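Local coordinates for protein binary enterotoxin of Clostridium perfringens component a (PDB 5WTZ) that binds NAD+ and, as the enzymatic component of a binary enterotoxin, probably transfers its ADP-ribose group to actin, at residues F105-E110 against E120-N125; L154-H159 against Q202-D207; R244-Y249 against S280-A285; S284-R289 against L386-Y391. All blocks are in the same frame, centred on the assembly; numbering follows the deposited sequence.

How the interactions relate
Interactions 1 and 2 come in series ahead of the other two, and interaction 4 begins on the helix end where interaction 3 closes; the contacts form two pairs, one in each ADP-ribosyltransferase-type region. Interactions 1 and 2 touch, centres 12 Å apart: Leu109 and Ile123 pack on strand residues of interaction 2, so helix 120-130 and its preceding loop cover the five-stranded N-terminal sheet. Interactions 3 and 4, centres 9 Å apart, share Ser284 and Ala285 and join helices 240-263 and 272-286 to strand 384-387 beside the NAD pocket. Interactions 2 and 3 have centres 48 Å apart. Both regions contain sheets of strand order 1-3-5-4-2, but bound NAD lies near the second pair.

Interaction 1: F105-E110 against E120-N125; sequences FNQNLE and EEAINN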
loop_
_atom_site.group_PDB
_atom_site.type_symbol
_atom_site.label_atom_id
_atom_site.label_comp_id
_atom_site.label_asym_id
_atom_site.label_seq_id
_atom_site.Cartn_x
_atom_site.Cartn_y
_atom_site.Cartn_z
ATOM N N PHE A 105 -13.181 1.081 -5.623
ATOM C CA PHE A 105 -14.458 1.616 -6.071
ATOM C C PHE A 105 -15.362 0.445 -6.444
ATOM O O PHE A 105 -14.987 -0.382 -7.277
ATOM C CB PHE A 105 -14.254 2.555 -7.261
ATOM C CG PHE A 105 -15.445 3.417 -7.583
ATOM C CD1 PHE A 105 -15.871 4.400 -6.696
ATOM C CD2 PHE A 105 -16.114 3.278 -8.800
ATOM C CE1 PHE A 105 -16.973 5.210 -7.007
ATOM C CE2 PHE A 105 -17.194 4.083 -9.110
ATOM C CZ PHE A 105 -17.625 5.048 -8.212
ATOM N N ASN A 106 -16.539 0.355 -5.830
ATOM C CA ASN A 106 -17.410 -0.798 -6.073
ATOM C C ASN A 106 -18.629 -0.496 -6.953
ATOM O O ASN A 106 -19.353 -1.412 -7.339
ATOM C CB ASN A 106 -17.872 -1.420 -4.739
ATOM C CG ASN A 106 -18.169 -0.380 -3.661
ATOM O OD1 ASN A 106 -18.629 0.725 -3.953
ATOM N ND2 ASN A 106 -17.921 -0.745 -2.399
ATOM N N GLN A 107 -18.836 0.776 -7.293
ATOM C CA GLN A 107 -19.948 1.174 -8.148
ATOM C C GLN A 107 -19.631 0.947 -9.620
ATOM O O GLN A 107 -18.503 1.174 -10.068
ATOM C CB GLN A 107 -20.307 2.645 -7.921
ATOM C CG GLN A 107 -21.499 3.120 -8.754
ATOM C CD GLN A 107 -22.016 4.479 -8.321
ATOM O OE1 GLN A 107 -21.316 5.224 -7.639
ATOM N NE2 GLN A 107 -23.247 4.801 -8.703
ATOM N N ASN A 108 -20.636 0.520 -10.376
ATOM C CA ASN A 108 -20.475 0.304 -11.802
ATOM C C ASN A 108 -20.359 1.625 -12.557
ATOM O O ASN A 108 -21.198 2.510 -12.395
ATOM C CB ASN A 108 -21.650 -0.510 -12.342
ATOM C CG ASN A 108 -21.279 -1.335 -13.559
ATOM O OD1 ASN A 108 -20.712 -0.824 -14.527
ATOM N ND2 ASN A 108 -21.585 -2.627 -13.509
ATOM N N LEU A 109 -19.327 1.758 -13.387
ATOM C CA LEU A 109 -19.132 2.986 -14.161
ATOM C C LEU A 109 -19.914 2.979 -15.468
ATOM O O LEU A 109 -20.167 4.031 -16.062
ATOM C CB LEU A 109 -17.646 3.204 -14.445
ATOM C CG LEU A 109 -16.859 3.774 -13.274
ATOM C CD1 LEU A 109 -15.363 3.636 -13.510
ATOM C CD2 LEU A 109 -17.261 5.237 -13.069
ATOM N N GLU A 110 -20.301 1.791 -15.916
ATOM C CA GLU A 110 -21.079 1.661 -17.135
ATOM C C GLU A 110 -22.500 2.132 -16.875
ATOM O O GLU A 110 -23.130 1.707 -15.909
ATOM C CB GLU A 110 -21.071 0.210 -17.632
ATOM C CG GLU A 110 -20.419 0.038 -18.992
ATOM C CD GLU A 110 -20.020 -1.397 -19.290
ATOM O OE1 GLU A 110 -20.832 -2.310 -19.030
ATOM O OE2 GLU A 110 -18.894 -1.608 -19.790
ATOM N N GLU A 120 -22.929 9.205 -15.323
ATOM C CA GLU A 120 -22.512 10.502 -14.792
ATOM C C GLU A 120 -22.385 10.513 -13.272
ATOM O O GLU A 120 -21.408 11.024 -12.736
ATOM C CB GLU A 120 -23.483 11.610 -15.225
ATOM C CG GLU A 120 -23.248 12.932 -14.484
ATOM C CD GLU A 120 -23.819 14.149 -15.204
ATOM O OE1 GLU A 120 -23.689 14.232 -16.446
ATOM O OE2 GLU A 120 -24.384 15.029 -14.518
ATOM N N GLU A 121 -23.372 9.960 -12.574
ATOM C CA GLU A 121 -23.322 9.943 -11.115
ATOM C C GLU A 121 -22.209 9.036 -10.634
ATOM O O GLU A 121 -21.515 9.346 -9.667
ATOM C CB GLU A 121 -24.659 9.498 -10.528
ATOM C CG GLU A 121 -24.663 9.419 -9.016
ATOM C CD GLU A 121 -26.057 9.267 -8.444
ATOM O OE1 GLU A 121 -27.034 9.558 -9.170
ATOM O OE2 GLU A 121 -26.171 8.859 -7.269
ATOM N N ALA A 122 -22.031 7.919 -11.329
ATOM C CA ALA A 122 -20.984 6.973 -10.982
ATOM C C ALA A 122 -19.617 7.631 -11.113
ATOM O O ALA A 122 -18.804 7.567 -10.188
ATOM C CB ALA A 122 -21.069 5.716 -11.853
ATOM N N ILE A 123 -19.359 8.283 -12.238
ATOM C CA ILE A 123 -18.041 8.884 -12.400
ATOM C C ILE A 123 -17.834 10.076 -11.449
ATOM O O ILE A 123 -16.698 10.375 -11.083
ATOM C CB ILE A 123 -17.778 9.301 -13.871
ATOM C CG1 ILE A 123 -16.272 9.495 -14.090
ATOM C CG2 ILE A 123 -18.588 10.535 -14.258
ATOM C CD1 ILE A 123 -15.847 9.501 -15.523
ATOM N N ASN A 124 -18.908 10.739 -11.021
ATOM C CA ASN A 124 -18.753 11.799 -10.027
ATOM C C ASN A 124 -18.363 11.218 -8.681
ATOM O O ASN A 124 -17.555 11.792 -7.965
ATOM C CB ASN A 124 -20.025 12.630 -9.889
ATOM C CG ASN A 124 -20.089 13.754 -10.896
ATOM O OD1 ASN A 124 -19.058 14.260 -11.343
ATOM N ND2 ASN A 124 -21.298 14.132 -11.285
ATOM N N ASN A 125 -18.935 10.072 -8.337
ATOM C CA ASN A 125 -18.545 9.394 -7.115
ATOM C C ASN A 125 -17.106 8.904 -7.215
ATOM O O ASN A 125 -16.355 8.930 -6.237
ATOM C CB ASN A 125 -19.495 8.230 -6.811
ATOM C CG ASN A 125 -20.876 8.704 -6.378
ATOM O OD1 ASN A 125 -21.033 9.811 -5.865
ATOM N ND2 ASN A 125 -21.874 7.860 -6.564
#
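Gln107 reaches from the loop across the first turn of helix 120-130 to Asn125, passing over Ala122 on the way. Its CB already points to the helix, and because CG stands anti to the backbone N (chi1 -178°) and the chain stays extended, the amide is delivered to the helix surface. CG passes Ala122 CB at 4.1 Å, and CD lies 3.8 Å from Ala122 CA. At the tip the two branches part: NE2 remains against Ala122, 3.9 Å from its CB, while OE1 accepts a hydrogen bond of 2.9 Å from Asn125 ND2. This bond is almost straight (175° at the hydrogen) and uses a lone pair in the carbonyl plane of Gln107, with the acceptor also close to the amide plane of Asn125. Such alignment should restrain the rotation of both amides.

Ala122 is the residue the loop closes around. Its methyl meets Asn108 O at 3.3 Å, and Phe105 CZ comes to 3.4 Å from its carbonyl O. The Phe105 ring also turns its edge to Asn125 CB and meets Phe126 edge-to-face. On another flank, Leu109 CD2 packs against Ile123 CA at 3.8 Å. The loop is shaped by an Asx turn, in which Asn108 OD1 accepts from Glu110 N.

The arrangement is a loop folded over the start of a helix. Through Leu109 and Ile123, which both rest on Ala204, it covers part of one face of the mixed sheet in the N-terminal ADP-ribosyltransferase-type domain.

Interaction 2: L154-H159 against Q202-D207; sequences LPILVH and QYAKVD
His159 and Asp207, paired neighbours on adjacent parallel strands, are joined by a hydrogen bond of 2.8 Å from ND1 to OD1. The acceptor lies almost exactly in the imidazole plane, whereas the donor approaches from above the carboxylate plane, 38° out of it; the ring and carboxylate planes themselves are 62° apart. With His159 CG anti to its backbone nitrogen (chi1 179°), the ring runs alongside Asp207 and points the same way. Lys205 lies beside them, its CE 3.8 Å from His159 ND1, and makes a long salt bridge to Asp207 OD1.

The backbones are joined in the alternating pattern of parallel strands. Ala204 N donates to Pro155 O and Leu157 N to Ala204 O; farther along, Val206 N bonds to Leu157 O and His159 N to Val206 O, the last at 2.8 Å and nearly straight.

On the other face of the sheet Ile156 CG2 meets Val206 CG2 at 3.7 Å, and Ala204 CB lies 4.2 Å from Ile156 CG1. Helix 120-130 covers this side, with Phe126 on Ile156 and Val206. Where the strands begin, the edge of the Tyr203 ring faces Leu154 O, 3.3 Å from CE2; this buried carbonyl has no polar partner, while Tyr203 OH bonds to the backbone N of Ser152.

His159 NE2 is bonded to Asp11, and Tyr93 and Tyr95 stack on the ring. Held between two carboxylates, the imidazole would probably be polarised toward a positive charge, an effect that nearby Lys205 should partly offset.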
loop_
_atom_site.group_PDB
_atom_site.type_symbol
_atom_site.label_atom_id
_atom_site.label_comp_id
_atom_site.label_asym_id
_atom_site.label_seq_id
_atom_site.Cartn_x
_atom_site.Cartn_y
_atom_site.Cartn_z
ATOM N N LEU A 154 -12.644 -3.993 -18.771
ATOM C CA LEU A 154 -12.419 -3.117 -17.615
ATOM C C LEU A 154 -12.922 -1.691 -17.909
ATOM O O LEU A 154 -12.957 -1.276 -19.067
ATOM C CB LEU A 154 -10.928 -3.089 -17.244
ATOM C CG LEU A 154 -10.250 -4.433 -16.967
ATOM C CD1 LEU A 154 -8.779 -4.210 -16.642
ATOM C CD2 LEU A 154 -10.942 -5.154 -15.818
ATOM N N PRO A 155 -13.314 -0.940 -16.861
ATOM C CA PRO A 155 -13.924 0.394 -16.999
ATOM C C PRO A 155 -12.957 1.570 -17.096
ATOM O O PRO A 155 -13.359 2.650 -17.542
ATOM C CB PRO A 155 -14.739 0.526 -15.714
ATOM C CG PRO A 155 -13.919 -0.238 -14.709
ATOM C CD PRO A 155 -13.435 -1.447 -15.479
ATOM N N ILE A 156 -11.706 1.369 -16.705
ATOM C CA ILE A 156 -10.782 2.467 -16.492
ATOM C C ILE A 156 -9.543 2.340 -17.350
ATOM O O ILE A 156 -9.042 1.241 -17.570
ATOM C CB ILE A 156 -10.365 2.537 -14.984
ATOM C CG1 ILE A 156 -11.595 2.773 -14.102
ATOM C CG2 ILE A 156 -9.275 3.593 -14.741
ATOM C CD1 ILE A 156 -11.415 2.262 -12.635
ATOM N N LEU A 157 -9.075 3.465 -17.869
ATOM C CA LEU A 157 -7.787 3.533 -18.539
ATOM C C LEU A 157 -6.876 4.418 -17.703
ATOM O O LEU A 157 -7.191 5.602 -17.445
ATOM C CB LEU A 157 -7.913 4.092 -19.959
ATOM C CG LEU A 157 -6.577 4.442 -20.637
ATOM C CD1 LEU A 157 -5.755 3.180 -20.918
ATOM C CD2 LEU A 157 -6.784 5.244 -21.924
ATOM N N VAL A 158 -5.751 3.858 -17.268
ATOM C CA VAL A 158 -4.777 4.623 -16.495
ATOM C C VAL A 158 -3.680 5.143 -17.420
ATOM O O VAL A 158 -3.061 4.389 -18.160
ATOM C CB VAL A 158 -4.144 3.797 -15.348
ATOM C CG1 VAL A 158 -3.150 4.645 -14.558
ATOM C CG2 VAL A 158 -5.227 3.262 -14.400
ATOM N N HIS A 159 -3.460 6.448 -17.345
ATOM C CA HIS A 159 -2.448 7.154 -18.105
ATOM C C HIS A 159 -1.419 7.667 -17.093
ATOM O O HIS A 159 -1.589 8.734 -16.513
ATOM C CB HIS A 159 -3.109 8.282 -18.902
ATOM C CG HIS A 159 -2.166 9.113 -19.710
ATOM N ND1 HIS A 159 -2.257 10.485 -19.766
ATOM C CD2 HIS A 159 -1.151 8.767 -20.536
ATOM C CE1 HIS A 159 -1.319 10.955 -20.571
ATOM N NE2 HIS A 159 -0.637 9.932 -21.055
ATOM N N GLN A 202 -16.779 4.363 -24.098
ATOM C CA GLN A 202 -16.245 5.286 -23.103
ATOM C C GLN A 202 -15.568 4.577 -21.935
ATOM O O GLN A 202 -16.078 3.593 -21.403
ATOM C CB GLN A 202 -17.352 6.197 -22.570
ATOM C CG GLN A 202 -17.849 7.201 -23.593
ATOM C CD GLN A 202 -18.861 8.180 -23.020
ATOM O OE1 GLN A 202 -19.229 8.096 -21.845
ATOM N NE2 GLN A 202 -19.323 9.112 -23.857
ATOM N N TYR A 203 -14.421 5.108 -21.535
ATOM C CA TYR A 203 -13.705 4.622 -20.376
ATOM C C TYR A 203 -13.405 5.801 -19.471
ATOM O O TYR A 203 -13.258 6.925 -19.944
ATOM C CB TYR A 203 -12.404 3.925 -20.782
ATOM C CG TYR A 203 -12.572 2.715 -21.672
ATOM C CD1 TYR A 203 -12.700 2.853 -23.058
ATOM C CD2 TYR A 203 -12.591 1.426 -21.134
ATOM C CE1 TYR A 203 -12.847 1.739 -23.887
ATOM C CE2 TYR A 203 -12.742 0.312 -21.953
ATOM C CZ TYR A 203 -12.868 0.474 -23.327
ATOM O OH TYR A 203 -13.014 -0.623 -24.149
ATOM N N ALA A 204 -13.310 5.548 -18.172
ATOM C CA ALA A 204 -12.840 6.560 -17.241
ATOM C C ALA A 204 -11.315 6.633 -17.316
ATOM O O ALA A 204 -10.625 5.676 -16.950
ATOM C CB ALA A 204 -13.305 6.247 -15.821
ATOM N N LYS A 205 -10.792 7.746 -17.819
ATOM C CA LYS A 205 -9.352 7.916 -17.930
ATOM C C LYS A 205 -8.785 8.600 -16.681
ATOM O O LYS A 205 -9.052 9.774 -16.409
ATOM C CB LYS A 205 -9.006 8.706 -19.184
ATOM C CG LYS A 205 -7.525 8.913 -19.417
ATOM C CD LYS A 205 -7.317 9.857 -20.576
ATOM C CE LYS A 205 -5.926 10.448 -20.577
ATOM N NZ LYS A 205 -5.790 11.497 -21.630
ATOM N N VAL A 206 -7.988 7.850 -15.935
ATOM C CA VAL A 206 -7.294 8.376 -14.768
ATOM C C VAL A 206 -5.884 8.795 -15.171
ATOM O O VAL A 206 -5.055 7.950 -15.538
ATOM C CB VAL A 206 -7.235 7.333 -13.625
ATOM C CG1 VAL A 206 -6.472 7.878 -12.420
ATOM C CG2 VAL A 206 -8.640 6.915 -13.207
ATOM N N ASP A 207 -5.630 10.094 -15.162
ATOM C CA ASP A 207 -4.263 10.579 -15.261
ATOM C C ASP A 207 -3.660 10.438 -13.873
ATOM O O ASP A 207 -4.317 10.743 -12.872
ATOM C CB ASP A 207 -4.197 12.032 -15.728
ATOM C CG ASP A 207 -4.568 12.202 -17.200
ATOM O OD1 ASP A 207 -4.284 11.302 -18.019
ATOM O OD2 ASP A 207 -5.128 13.259 -17.542
#

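Interaction 3: R244-Y249 against S280-A285; sequences RDINNY and SNISSA
Asp245 and Asn281 make the polar join between helix 240-263 and helix 272-286. Asn281 ND2 donates to Asp245 OD2 over 2.7 Å, with an angle of 165° at the hydrogen; it comes in on the anti side of the carboxylate, somewhat out of its plane. The other oxygen is held by Arg244, which bends at chi3 and returns to its neighbour side-on: NE (2.9 Å) and NH2 both reach Asp245 OD1 from the same face of the carboxylate, while OD1 lies in the guanidinium plane. Asp245 is thus gripped at both oxygens, and the salt bridge probably stabilises its negative charge in a largely buried setting. Arg244 NH2 has a second carboxylate partner in Glu277.

Apolar contacts centre on Ile282, which lies between the side chains of Ile246 and Tyr249. Its two branches divide the work. CG2 touches Ile246 CD1 at 3.6 Å; on the other branch CD1 meets Tyr249 CB at 3.8 Å and lies 3.6 Å from the carbonyl O of Asp245. Ala285 adds a lesser contact, its CB 4.3 Å from Ile246 CG1. Leu386, on strand 384-387, packs on Ile246, Tyr249 and Ile282 alike.

The short helical segments cross nearly perpendicularly, at -104°, with axes 8.6 Å apart. Tyr249 carries the packing to the NAD pocket: its hydroxyl is hydrogen-bonded to Ser342 and to the NAD-binding Asn258, and its side chain comes within about 5 Å of bound NAD. This is a crossed helix pair backing the NAD site of an ADP-ribosyltransferase domain.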
loop_
_atom_site.group_PDB
_atom_site.type_symbol
_atom_site.label_atom_id
_atom_site.label_comp_id
_atom_site.label_asym_id
_atom_site.label_seq_id
_atom_site.Cartn_x
_atom_site.Cartn_y
_atom_site.Cartn_z
ATOM N N ARG A 244 6.680 7.918 31.778
ATOM C CA ARG A 244 6.135 6.864 32.625
ATOM C C ARG A 244 4.866 6.276 32.015
ATOM O O ARG A 244 4.724 5.061 31.906
ATOM C CB ARG A 244 5.837 7.393 34.025
ATOM C CG ARG A 244 5.281 6.339 34.981
ATOM C CD ARG A 244 4.631 7.010 36.171
ATOM N NE ARG A 244 3.427 7.734 35.759
ATOM C CZ ARG A 244 2.919 8.775 36.405
ATOM N NH1 ARG A 244 3.513 9.235 37.501
ATOM N NH2 ARG A 244 1.818 9.360 35.948
ATOM N N ASP A 245 3.948 7.145 31.604
ATOM C CA ASP A 245 2.659 6.670 31.116
ATOM C C ASP A 245 2.709 6.088 29.696
ATOM O O ASP A 245 1.920 5.208 29.377
ATOM C CB ASP A 245 1.631 7.800 31.216
ATOM C CG ASP A 245 1.264 8.094 32.659
ATOM O OD1 ASP A 245 1.683 7.295 33.516
ATOM O OD2 ASP A 245 0.571 9.092 32.952
ATOM N N ILE A 246 3.636 6.558 28.858
ATOM C CA ILE A 246 3.917 5.914 27.570
ATOM C C ILE A 246 4.439 4.500 27.807
ATOM O O ILE A 246 3.959 3.545 27.207
ATOM C CB ILE A 246 4.953 6.717 26.739
ATOM C CG1 ILE A 246 4.301 7.955 26.108
ATOM C CG2 ILE A 246 5.567 5.850 25.648
ATOM C CD1 ILE A 246 3.392 7.643 24.918
ATOM N N ASN A 247 5.426 4.375 28.689
ATOM C CA ASN A 247 5.979 3.072 29.060
ATOM C C ASN A 247 4.934 2.155 29.689
ATOM O O ASN A 247 4.880 0.958 29.360
ATOM C CB ASN A 247 7.165 3.245 30.015
ATOM C CG ASN A 247 8.468 3.527 29.284
ATOM O OD1 ASN A 247 8.691 3.039 28.180
ATOM N ND2 ASN A 247 9.342 4.304 29.911
ATOM N N ASN A 248 4.093 2.707 30.563
ATOM C CA ASN A 248 2.973 1.943 31.117
ATOM C C ASN A 248 2.039 1.421 30.007
ATOM O O ASN A 248 1.670 0.247 30.003
ATOM C CB ASN A 248 2.176 2.802 32.111
ATOM C CG ASN A 248 0.940 2.089 32.652
ATOM O OD1 ASN A 248 -0.102 2.038 31.996
ATOM N ND2 ASN A 248 1.050 1.543 33.857
ATOM N N TYR A 249 1.665 2.292 29.078
ATOM C CA TYR A 249 0.801 1.898 27.959
ATOM C C TYR A 249 1.444 0.764 27.177
ATOM O O TYR A 249 0.824 -0.286 26.931
ATOM C CB TYR A 249 0.521 3.095 27.040
ATOM C CG TYR A 249 -0.221 2.752 25.750
ATOM C CD1 TYR A 249 0.457 2.232 24.639
ATOM C CD2 TYR A 249 -1.591 2.960 25.640
ATOM C CE1 TYR A 249 -0.219 1.924 23.451
ATOM C CE2 TYR A 249 -2.275 2.670 24.445
ATOM C CZ TYR A 249 -1.577 2.149 23.364
ATOM O OH TYR A 249 -2.236 1.837 22.191
ATOM N N SER A 280 -4.254 11.677 29.401
ATOM C CA SER A 280 -3.745 13.046 29.296
ATOM C C SER A 280 -2.250 13.085 28.987
ATOM O O SER A 280 -1.818 13.779 28.064
ATOM C CB SER A 280 -4.019 13.822 30.589
ATOM O OG SER A 280 -5.337 14.335 30.597
ATOM N N ASN A 281 -1.467 12.325 29.751
ATOM C CA ASN A 281 -0.015 12.346 29.610
ATOM C C ASN A 281 0.447 11.734 28.285
ATOM O O ASN A 281 1.294 12.308 27.591
ATOM C CB ASN A 281 0.634 11.638 30.815
ATOM C CG ASN A 281 0.492 12.437 32.095
ATOM O OD1 ASN A 281 0.328 13.657 32.054
ATOM N ND2 ASN A 281 0.572 11.764 33.242
ATOM N N ILE A 282 -0.116 10.585 27.915
ATOM C CA ILE A 282 0.209 9.979 26.630
ATOM C C ILE A 282 -0.180 10.924 25.482
ATOM O O ILE A 282 0.609 11.139 24.571
ATOM C CB ILE A 282 -0.489 8.593 26.451
ATOM C CG1 ILE A 282 -0.059 7.636 27.571
ATOM C CG2 ILE A 282 -0.207 8.006 25.046
ATOM C CD1 ILE A 282 -1.020 6.483 27.807
ATOM N N SER A 283 -1.382 11.504 25.528
ATOM C CA SER A 283 -1.855 12.333 24.413
ATOM C C SER A 283 -1.015 13.613 24.289
ATOM O O SER A 283 -0.657 13.998 23.178
ATOM C CB SER A 283 -3.345 12.677 24.584
ATOM O OG SER A 283 -3.853 13.473 23.518
ATOM N N SER A 284 -0.682 14.249 25.410
ATOM C CA SER A 284 0.180 15.440 25.355
ATOM C C SER A 284 1.557 15.052 24.788
ATOM O O SER A 284 2.134 15.784 23.993
ATOM C CB SER A 284 0.315 16.116 26.734
ATOM O OG SER A 284 1.165 15.379 27.592
ATOM N N ALA A 285 2.059 13.881 25.156
ATOM C CA ALA A 285 3.333 13.410 24.616
ATOM C C ALA A 285 3.293 13.271 23.094
ATOM O O ALA A 285 4.241 13.638 22.382
ATOM C CB ALA A 285 3.706 12.075 25.247
#

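Interaction 4: S284-R289 against L386-Y391; sequences SALKKR and LIDHGY
A bend at the last torsion of Lys287 (chi4 72°) turns its ammonium group onto Asp388, whose CG is placed anti to the backbone N (chi1 -157°), a setting that leaves the carboxylate facing the end of helix 272-286. The two side chains meet at a slant in a salt bridge, Lys287 NZ donating to Asp388 OD2 over 2.8 Å. The nitrogen takes the syn lone pair of OD2, and Lys287 CE lies 3.6 Å from Asp388 OD2. The other oxygen, OD1, is hydrogen-bonded to Ser283 OG, four residues before Lys287 and still on helix 272-286, and also receives a weak bond from His389 N. Ser283 of the helix and Lys287 just beyond its end therefore hold the carboxylate, one at each oxygen, which should restrain its rotation.

Beside this polar pair Leu286 packs from the helix end onto the strand. One methyl, CD2, sits 3.5 Å from the carbonyl O of Leu386; the other, CD1, lies 3.7 Å from Asp388 N and 3.9 Å from Leu386 CG. Phe340 also packs on Leu286 and Asp388.

Beyond Asp388 the chain turns through a G1 beta bulge, where Gly390 and Tyr391 both face Val337, into strand 391-403 of the larger sheet. The contact thus sets the end of helix 272-286 against strand 384-387, which includes the NAD-binding Glu384 and is the middle strand of a small antiparallel sheet, between strands 341-344 and 370-372.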
loop_
_atom_site.group_PDB
_atom_site.type_symbol
_atom_site.label_atom_id
_atom_site.label_comp_id
_atom_site.label_asym_id
_atom_site.label_seq_id
_atom_site.Cartn_x
_atom_site.Cartn_y
_atom_site.Cartn_z
ATOM N N SER A 284 -0.682 14.249 25.410
ATOM C CA SER A 284 0.180 15.440 25.355
ATOM C C SER A 284 1.557 15.052 24.788
ATOM O O SER A 284 2.134 15.784 23.993
ATOM C CB SER A 284 0.315 16.116 26.734
ATOM O OG SER A 284 1.165 15.379 27.592
ATOM N N ALA A 285 2.059 13.881 25.156
ATOM C CA ALA A 285 3.333 13.410 24.616
ATOM C C ALA A 285 3.293 13.271 23.094
ATOM O O ALA A 285 4.241 13.638 22.382
ATOM C CB ALA A 285 3.706 12.075 25.247
ATOM N N LEU A 286 2.186 12.741 22.586
ATOM C CA LEU A 286 2.089 12.434 21.168
ATOM C C LEU A 286 1.900 13.696 20.304
ATOM O O LEU A 286 1.959 13.630 19.083
ATOM C CB LEU A 286 0.947 11.445 20.934
ATOM C CG LEU A 286 1.141 10.086 21.594
ATOM C CD1 LEU A 286 -0.062 9.164 21.425
ATOM C CD2 LEU A 286 2.396 9.409 21.048
ATOM N N LYS A 287 1.707 14.842 20.944
ATOM C CA LYS A 287 1.571 16.113 20.239
ATOM C C LYS A 287 2.903 16.860 20.165
ATOM O O LYS A 287 2.977 17.949 19.593
ATOM C CB LYS A 287 0.528 17.014 20.925
ATOM C CG LYS A 287 -0.902 16.473 20.891
ATOM C CD LYS A 287 -1.817 17.406 21.653
ATOM C CE LYS A 287 -3.276 17.028 21.431
ATOM N NZ LYS A 287 -3.615 15.774 22.136
ATOM N N LYS A 288 3.957 16.289 20.740
ATOM C CA LYS A 288 5.189 17.059 20.954
ATOM C C LYS A 288 6.116 17.082 19.729
ATOM O O LYS A 288 6.932 17.999 19.577
ATOM C CB LYS A 288 5.933 16.539 22.189
ATOM C CG LYS A 288 5.218 16.909 23.490
ATOM C CD LYS A 288 5.944 16.452 24.731
ATOM C CE LYS A 288 7.138 17.323 25.030
ATOM N NZ LYS A 288 7.654 17.040 26.405
ATOM N N ARG A 289 5.997 16.097 18.852
ATOM C CA ARG A 289 6.736 16.154 17.602
ATOM C C ARG A 289 5.963 15.464 16.490
ATOM O O ARG A 289 5.976 14.238 16.390
ATOM C CB ARG A 289 8.122 15.530 17.760
ATOM C CG ARG A 289 8.948 15.556 16.479
ATOM C CD ARG A 289 10.309 14.928 16.696
ATOM N NE ARG A 289 11.309 15.886 17.166
ATOM C CZ ARG A 289 12.311 16.353 16.424
ATOM N NH1 ARG A 289 12.462 15.944 15.172
ATOM N NH2 ARG A 289 13.168 17.224 16.938
ATOM N N LEU A 386 3.043 5.227 17.647
ATOM C CA LEU A 386 1.815 5.350 18.424
ATOM C C LEU A 386 1.085 6.628 18.030
ATOM O O LEU A 386 1.647 7.719 18.090
ATOM C CB LEU A 386 2.128 5.340 19.921
ATOM C CG LEU A 386 0.961 5.387 20.915
ATOM C CD1 LEU A 386 0.078 4.162 20.709
ATOM C CD2 LEU A 386 1.472 5.444 22.354
ATOM N N ILE A 387 -0.178 6.497 17.640
ATOM C CA ILE A 387 -0.951 7.620 17.116
ATOM C C ILE A 387 -1.925 8.116 18.183
ATOM O O ILE A 387 -2.501 7.294 18.912
ATOM C CB ILE A 387 -1.709 7.188 15.812
ATOM C CG1 ILE A 387 -0.693 6.737 14.756
ATOM C CG2 ILE A 387 -2.608 8.294 15.277
ATOM C CD1 ILE A 387 -1.301 6.090 13.495
ATOM N N ASP A 388 -2.090 9.442 18.283
ATOM C CA ASP A 388 -2.982 10.069 19.253
ATOM C C ASP A 388 -4.428 9.596 19.076
ATOM O O ASP A 388 -4.846 9.201 17.985
ATOM C CB ASP A 388 -2.888 11.607 19.145
ATOM C CG ASP A 388 -3.324 12.331 20.427
ATOM O OD1 ASP A 388 -3.515 11.681 21.490
ATOM O OD2 ASP A 388 -3.484 13.576 20.381
ATOM N N HIS A 389 -5.188 9.614 20.164
ATOM C CA HIS A 389 -6.594 9.234 20.071
ATOM C C HIS A 389 -7.395 10.278 19.285
ATOM O O HIS A 389 -6.999 11.442 19.196
ATOM C CB HIS A 389 -7.182 9.047 21.469
ATOM C CG HIS A 389 -7.251 10.306 22.273
ATOM N ND1 HIS A 389 -8.432 10.960 22.531
ATOM C CD2 HIS A 389 -6.278 11.024 22.884
ATOM C CE1 HIS A 389 -8.189 12.031 23.272
ATOM N NE2 HIS A 389 -6.892 12.091 23.498
ATOM N N GLY A 390 -8.512 9.856 18.697
ATOM C CA GLY A 390 -9.466 10.802 18.151
ATOM C C GLY A 390 -9.292 11.167 16.690
ATOM O O GLY A 390 -9.880 12.139 16.231
ATOM N N TYR A 391 -8.480 10.411 15.961
ATOM C CA TYR A 391 -8.396 10.579 14.503
ATOM C C TYR A 391 -9.425 9.671 13.860
ATOM O O TYR A 391 -10.244 9.080 14.557
ATOM C CB TYR A 391 -6.998 10.242 13.983
ATOM C CG TYR A 391 -5.936 11.325 14.176
ATOM C CD1 TYR A 391 -5.958 12.508 13.424
ATOM C CD2 TYR A 391 -4.885 11.132 15.067
ATOM C CE1 TYR A 391 -4.967 13.491 13.588
ATOM C CE2 TYR A 391 -3.897 12.106 15.248
ATOM C CZ TYR A 391 -3.937 13.274 14.497
ATOM O OH TYR A 391 -2.946 14.218 14.680
#